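Long-range contact in uncharacterized protein (Ruminococcus gnavus, PDB 4QAN), which is of unknown function but has a cystatin-like fold, as a divergent member of the NTF2-like superfamily, and binds magnesium: residues I313-Q324 with Q352-S360. Sequence-based numbering, arbitrary orientation. Where two conformers were deposited one is given.
Sequences IETEENTETVKQ and QSLSAPALS
Gln324 OE1 accepts a hydrogen bond from the backbone N of Ala358, N to OE1 2.8 Å, the one hydrogen bond joining 313-324 to 352-360. An N-H...O angle of 157° and a donor lying in the carbonyl plane, on a lone pair, mark it as well formed. The amide gets there because CG stands anti to the carbonyl carbon (chi1 -75°) and the chain then runs extended, bringing OE1 to the 3-10 segment 357-358. Pro357 has no N-H to offer, but its CD packs 3.3 Å from OE1, while Ala358 CB rests against the amide carbon of Gln324. A leucine in place of Gln324 would probably leave the N-H of Ala358 without its acceptor and the short 3-10 segment less firmly tied to the hairpin.

Beside this bond lies an apolar patch. Ile313 and Leu359 meet tip to tip, CD1 to CD1 at 3.4 Å, tighter than ordinary van der Waals contact. The same Ile313 CD1 also reaches Ala356 CB, and its CG2 branch, anti to the backbone N, faces Ala358 CB at 4.0 Å. Thr315 adds CB and CG2 against that methyl, while its OG1 accepts from Glu317 N in an ST turn.

Asn318 braces the hairpin from within: ND2 donates to Ile313 O at 2.9 Å, nearly in its own amide plane, and OD1 accepts from Gln324 N. Further along, Val322 CG2 touches Gln352 NE2 at 3.9 Å, the two side chains crossing at about a right angle.

The contact thus folds the chain leaving strand 349-353 back against the hairpin of strands 305-314 and 322-331; that chain ends here at Ser360, which binds magnesium in this protein, although none is bound to this chain. Thr341 of the intervening strand 334-344 touches Val322 and Gln324, whereas Leu354 packs on Tyr263 of helix 254-275.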
ATOM      1  N   ILE A 313      26.605  12.334   6.963  1.00 41.13           N
ATOM      2  CA  ILE A 313      27.549  11.226   6.931  1.00 40.89           C
ATOM      3  C   ILE A 313      28.602  11.503   5.863  1.00 42.97           C
ATOM      4  O   ILE A 313      28.274  11.807   4.717  1.00 45.19           O
ATOM      5  CB  ILE A 313      26.809   9.909   6.640  1.00 38.98           C
ATOM      6  CG1 ILE A 313      25.771   9.642   7.740  1.00 35.82           C
ATOM      7  CG2 ILE A 313      27.777   8.740   6.509  1.00 37.99           C
ATOM      8  CD1 ILE A 313      24.805   8.524   7.397  1.00 36.23           C
ATOM      9  N   GLU A 314      29.869  11.399   6.233  1.00 42.84           N
ATOM     10  CA  GLU A 314      30.929  11.557   5.269  1.00 46.98           C
ATOM     11  C   GLU A 314      31.243  10.203   4.631  1.00 46.59           C
ATOM     12  O   GLU A 314      31.676   9.287   5.317  1.00 47.37           O
ATOM     13  CB  GLU A 314      32.163  12.131   5.945  1.00 51.12           C
ATOM     14  CG  GLU A 314      33.356  12.286   5.013  1.00 54.72           C
ATOM     15  CD  GLU A 314      34.470  13.080   5.647  1.00 58.71           C
ATOM     16  OE1 GLU A 314      34.209  14.204   6.133  1.00 57.73           O
ATOM     17  OE2 GLU A 314      35.607  12.579   5.659  1.00 67.86           O
ATOM     18  N   THR A 315      30.998  10.079   3.325  1.00 45.06           N
ATOM     19  CA  THR A 315      31.324   8.854   2.588  1.00 46.19           C
ATOM     20  C   THR A 315      31.717   9.117   1.135  1.00 47.68           C
ATOM     21  O   THR A 315      31.157   9.996   0.479  1.00 44.81           O
ATOM     22  CB  THR A 315      30.170   7.844   2.573  1.00 43.83           C
ATOM     23  OG1 THR A 315      30.502   6.776   1.673  1.00 43.59           O
ATOM     24  CG2 THR A 315      28.867   8.500   2.111  1.00 39.94           C
ATOM     25  N   GLU A 316      32.718   8.360   0.675  1.00 51.89           N
ATOM     26  CA  GLU A 316      32.996   8.142  -0.749  1.00 56.07           C
ATOM     27  C   GLU A 316      31.776   8.203  -1.682  1.00 52.22           C
ATOM     28  O   GLU A 316      31.870   8.761  -2.773  1.00 51.77           O
ATOM     29  CB  GLU A 316      33.608   6.748  -0.923  1.00 60.81           C
ATOM     30  CG  GLU A 316      35.114   6.725  -0.956  1.00 71.90           C
ATOM     31  CD  GLU A 316      35.650   7.401  -2.194  1.00 83.16           C
ATOM     32  OE1 GLU A 316      35.798   8.642  -2.164  1.00 92.30           O
ATOM     33  OE2 GLU A 316      35.927   6.693  -3.191  1.00 88.23           O
ATOM     34  N   GLU A 317      30.668   7.605  -1.231  1.00 47.22           N
ATOM     35  CA  GLU A 317      29.518   7.420  -2.124  0.50 45.99           C
ATOM     36  C   GLU A 317      28.600   8.652  -2.250  1.00 44.58           C
ATOM     37  O   GLU A 317      27.678   8.661  -3.083  1.00 44.94           O
ATOM     38  CB  GLU A 317      28.718   6.182  -1.718  0.50 44.48           C
ATOM     39  CG  GLU A 317      29.512   4.885  -1.804  0.50 44.46           C
ATOM     40  CD  GLU A 317      30.038   4.610  -3.196  0.50 45.06           C
ATOM     41  OE1 GLU A 317      29.222   4.583  -4.146  0.50 43.70           O
ATOM     42  OE2 GLU A 317      31.265   4.405  -3.335  0.50 44.29           O
ATOM     43  N   ASN A 318      28.860   9.700  -1.474  1.00 44.38           N
ATOM     44  CA  ASN A 318      28.178  10.985  -1.658  1.00 41.55           C
ATOM     45  C   ASN A 318      28.627  11.633  -2.979  1.00 43.96           C
ATOM     46  O   ASN A 318      29.826  11.600  -3.305  1.00 44.59           O
ATOM     47  CB  ASN A 318      28.529  11.945  -0.520  1.00 40.81           C
ATOM     48  CG  ASN A 318      27.904  11.552   0.801  1.00 39.06           C
ATOM     49  OD1 ASN A 318      26.781  11.015   0.859  1.00 36.96           O
ATOM     50  ND2 ASN A 318      28.602  11.867   1.881  1.00 38.53           N
ATOM     51  N   THR A 319      27.671  12.209  -3.715  1.00 40.63           N
ATOM     52  CA  THR A 319      27.927  12.979  -4.944  1.00 42.42           C
ATOM     53  C   THR A 319      27.375  14.394  -4.757  1.00 44.29           C
ATOM     54  O   THR A 319      26.813  14.708  -3.697  1.00 45.89           O
ATOM     55  CB  THR A 319      27.237  12.345  -6.171  1.00 41.07           C
ATOM     56  OG1 THR A 319      25.812  12.549  -6.097  1.00 38.37           O
ATOM     57  CG2 THR A 319      27.534  10.861  -6.249  1.00 40.66           C
ATOM     58  N   GLU A 320      27.505  15.236  -5.781  1.00 46.55           N
ATOM     59  CA  GLU A 320      27.007  16.600  -5.646  0.50 47.67           C
ATOM     60  C   GLU A 320      25.476  16.610  -5.525  1.00 45.97           C
ATOM     61  O   GLU A 320      24.907  17.575  -4.999  1.00 46.62           O
ATOM     62  CB  GLU A 320      27.489  17.497  -6.793  0.50 51.50           C
ATOM     63  CG  GLU A 320      27.758  18.937  -6.361  0.50 53.96           C
ATOM     64  CD  GLU A 320      29.160  19.138  -5.803  0.50 57.83           C
ATOM     65  OE1 GLU A 320      29.697  18.212  -5.157  0.50 56.89           O
ATOM     66  OE2 GLU A 320      29.732  20.229  -6.021  0.50 63.33           O
ATOM     67  N   THR A 321      24.822  15.529  -5.945  1.00 42.97           N
ATOM     68  CA  THR A 321      23.358  15.452  -5.901  1.00 42.85           C
ATOM     69  C   THR A 321      22.744  14.398  -4.956  1.00 41.41           C
ATOM     70  O   THR A 321      21.530  14.443  -4.687  1.00 40.95           O
ATOM     71  CB  THR A 321      22.794  15.251  -7.314  1.00 44.40           C
ATOM     72  OG1 THR A 321      23.304  14.039  -7.876  1.00 46.78           O
ATOM     73  CG2 THR A 321      23.176  16.435  -8.217  1.00 49.30           C
ATOM     74  N   VAL A 322      23.553  13.467  -4.450  1.00 39.48           N
ATOM     75  CA  VAL A 322      23.058  12.474  -3.504  1.00 37.88           C
ATOM     76  C   VAL A 322      23.907  12.425  -2.237  1.00 37.05           C
ATOM     77  O   VAL A 322      25.119  12.272  -2.296  1.00 37.73           O
ATOM     78  CB  VAL A 322      22.894  11.093  -4.174  1.00 41.71           C
ATOM     79  CG1 VAL A 322      22.641   9.995  -3.156  1.00 40.55           C
ATOM     80  CG2 VAL A 322      21.709  11.153  -5.135  1.00 44.86           C
ATOM     81  N   LYS A 323      23.246  12.579  -1.091  1.00 36.00           N
ATOM     82  CA  LYS A 323      23.928  12.657   0.190  1.00 36.54           C
ATOM     83  C   LYS A 323      23.262  11.824   1.279  1.00 34.81           C
ATOM     84  O   LYS A 323      22.033  11.757   1.370  1.00 36.15           O
ATOM     85  CB  LYS A 323      24.025  14.112   0.628  1.00 40.07           C
ATOM     86  CG  LYS A 323      24.808  14.955  -0.361  1.00 44.17           C
ATOM     87  CD  LYS A 323      25.166  16.324   0.181  1.00 45.67           C
ATOM     88  CE  LYS A 323      25.989  17.094  -0.845  1.00 49.16           C
ATOM     89  NZ  LYS A 323      27.364  16.541  -1.034  1.00 50.79           N
ATOM     90  N   GLN A 324      24.084  11.191   2.110  1.00 34.96           N
ATOM     91  CA  GLN A 324      23.586  10.396   3.221  1.00 34.04           C
ATOM     92  C   GLN A 324      23.655  11.166   4.536  1.00 35.91           C
ATOM     93  O   GLN A 324      24.640  11.853   4.837  1.00 33.52           O
ATOM     94  CB  GLN A 324      24.367   9.097   3.343  1.00 33.66           C
ATOM     95  CG  GLN A 324      24.007   8.082   2.285  1.00 33.86           C
ATOM     96  CD  GLN A 324      24.868   6.841   2.374  1.00 35.79           C
ATOM     97  OE1 GLN A 324      24.842   6.120   3.370  1.00 37.19           O
ATOM     98  NE2 GLN A 324      25.629   6.583   1.330  1.00 35.95           N
ATOM     99  N   GLN A 352      15.482  10.243  -0.875  1.00 30.97           N
ATOM    100  CA  GLN A 352      15.564   9.124  -1.835  1.00 31.83           C
ATOM    101  C   GLN A 352      15.213   7.800  -1.164  1.00 30.02           C
ATOM    102  O   GLN A 352      14.407   7.040  -1.687  1.00 34.52           O
ATOM    103  CB  GLN A 352      16.933   9.049  -2.476  1.00 32.57           C
ATOM    104  CG  GLN A 352      17.102   7.897  -3.457  1.00 36.88           C
ATOM    105  CD  GLN A 352      18.399   8.003  -4.230  1.00 38.87           C
ATOM    106  OE1 GLN A 352      19.303   7.205  -4.043  1.00 41.73           O
ATOM    107  NE2 GLN A 352      18.499   9.003  -5.093  1.00 44.14           N
ATOM    108  N   SER A 353      15.750   7.567   0.028  1.00 27.30           N
ATOM    109  CA  SER A 353      15.391   6.386   0.820  1.00 26.94           C
ATOM    110  C   SER A 353      15.621   6.590   2.311  1.00 25.54           C
ATOM    111  O   SER A 353      16.331   7.493   2.735  1.00 26.48           O
ATOM    112  CB  SER A 353      16.168   5.141   0.343  1.00 27.15           C
ATOM    113  OG  SER A 353      17.511   5.213   0.770  1.00 28.54           O
ATOM    114  N   LEU A 354      14.990   5.731   3.094  1.00 26.39           N
ATOM    115  CA  LEU A 354      15.143   5.716   4.527  1.00 26.59           C
ATOM    116  C   LEU A 354      16.281   4.758   4.913  1.00 27.64           C
ATOM    117  O   LEU A 354      16.176   4.002   5.878  1.00 29.43           O
ATOM    118  CB  LEU A 354      13.808   5.333   5.188  1.00 25.08           C
ATOM    119  CG  LEU A 354      12.654   6.297   4.874  1.00 28.43           C
ATOM    120  CD1 LEU A 354      11.318   5.851   5.478  1.00 28.29           C
ATOM    121  CD2 LEU A 354      12.988   7.722   5.299  1.00 27.25           C
ATOM    122  N   SER A 355      17.382   4.826   4.163  1.00 27.91           N
ATOM    123  CA  SER A 355      18.565   4.021   4.432  1.00 29.42           C
ATOM    124  C   SER A 355      19.806   4.889   4.380  1.00 29.33           C
ATOM    125  O   SER A 355      19.808   5.976   3.814  1.00 32.06           O
ATOM    126  CB  SER A 355      18.703   2.919   3.382  1.00 29.71           C
ATOM    127  OG  SER A 355      19.013   3.483   2.120  1.00 28.00           O
ATOM    128  N   ALA A 356      20.871   4.383   4.967  1.00 32.82           N
ATOM    129  CA  ALA A 356      22.195   4.950   4.792  1.00 32.28           C
ATOM    130  C   ALA A 356      23.204   3.807   4.745  1.00 34.22           C
ATOM    131  O   ALA A 356      23.766   3.421   5.776  1.00 33.95           O
ATOM    132  CB  ALA A 356      22.519   5.910   5.915  1.00 32.47           C
ATOM    133  N   PRO A 357      23.455   3.276   3.535  1.00 35.70           N
ATOM    134  CA  PRO A 357      24.353   2.151   3.367  1.00 36.49           C
ATOM    135  C   PRO A 357      25.719   2.405   3.996  1.00 37.86           C
ATOM    136  O   PRO A 357      26.355   1.475   4.496  1.00 36.53           O
ATOM    137  CB  PRO A 357      24.502   2.037   1.855  1.00 37.17           C
ATOM    138  CG  PRO A 357      23.291   2.661   1.297  1.00 37.33           C
ATOM    139  CD  PRO A 357      22.856   3.708   2.259  1.00 35.58           C
ATOM    140  N   ALA A 358      26.139   3.664   3.995  1.00 37.97           N
ATOM    141  CA  ALA A 358      27.455   4.058   4.502  1.00 38.91           C
ATOM    142  C   ALA A 358      27.655   3.771   5.999  1.00 42.61           C
ATOM    143  O   ALA A 358      28.788   3.670   6.471  1.00 49.96           O
ATOM    144  CB  ALA A 358      27.679   5.532   4.203  1.00 37.60           C
ATOM    145  N   LEU A 359      26.559   3.672   6.740  1.00 43.50           N
ATOM    146  CA  LEU A 359      26.574   3.261   8.142  1.00 47.85           C
ATOM    147  C   LEU A 359      25.876   1.916   8.337  1.00 48.98           C
ATOM    148  O   LEU A 359      25.476   1.579   9.452  1.00 49.37           O
ATOM    149  CB  LEU A 359      25.862   4.311   9.002  1.00 51.04           C
ATOM    150  CG  LEU A 359      26.527   5.684   9.141  1.00 53.94           C
ATOM    151  CD1 LEU A 359      25.645   6.583   9.996  1.00 53.52           C
ATOM    152  CD2 LEU A 359      27.921   5.579   9.734  1.00 52.37           C
ATOM    153  N   SER A 360      25.735   1.158   7.248  1.00 48.34           N
ATOM    154  CA  SER A 360      25.079  -0.149   7.249  1.00 47.48           C
ATOM    155  C   SER A 360      23.613  -0.111   7.701  1.00 45.61           C
ATOM    156  O   SER A 360      23.079  -1.119   8.161  1.00 44.24           O
ATOM    157  CB  SER A 360      25.875  -1.160   8.084  1.00 50.12           C
ATOM    158  OG  SER A 360      25.212  -2.410   8.099  1.00 56.53           O
TER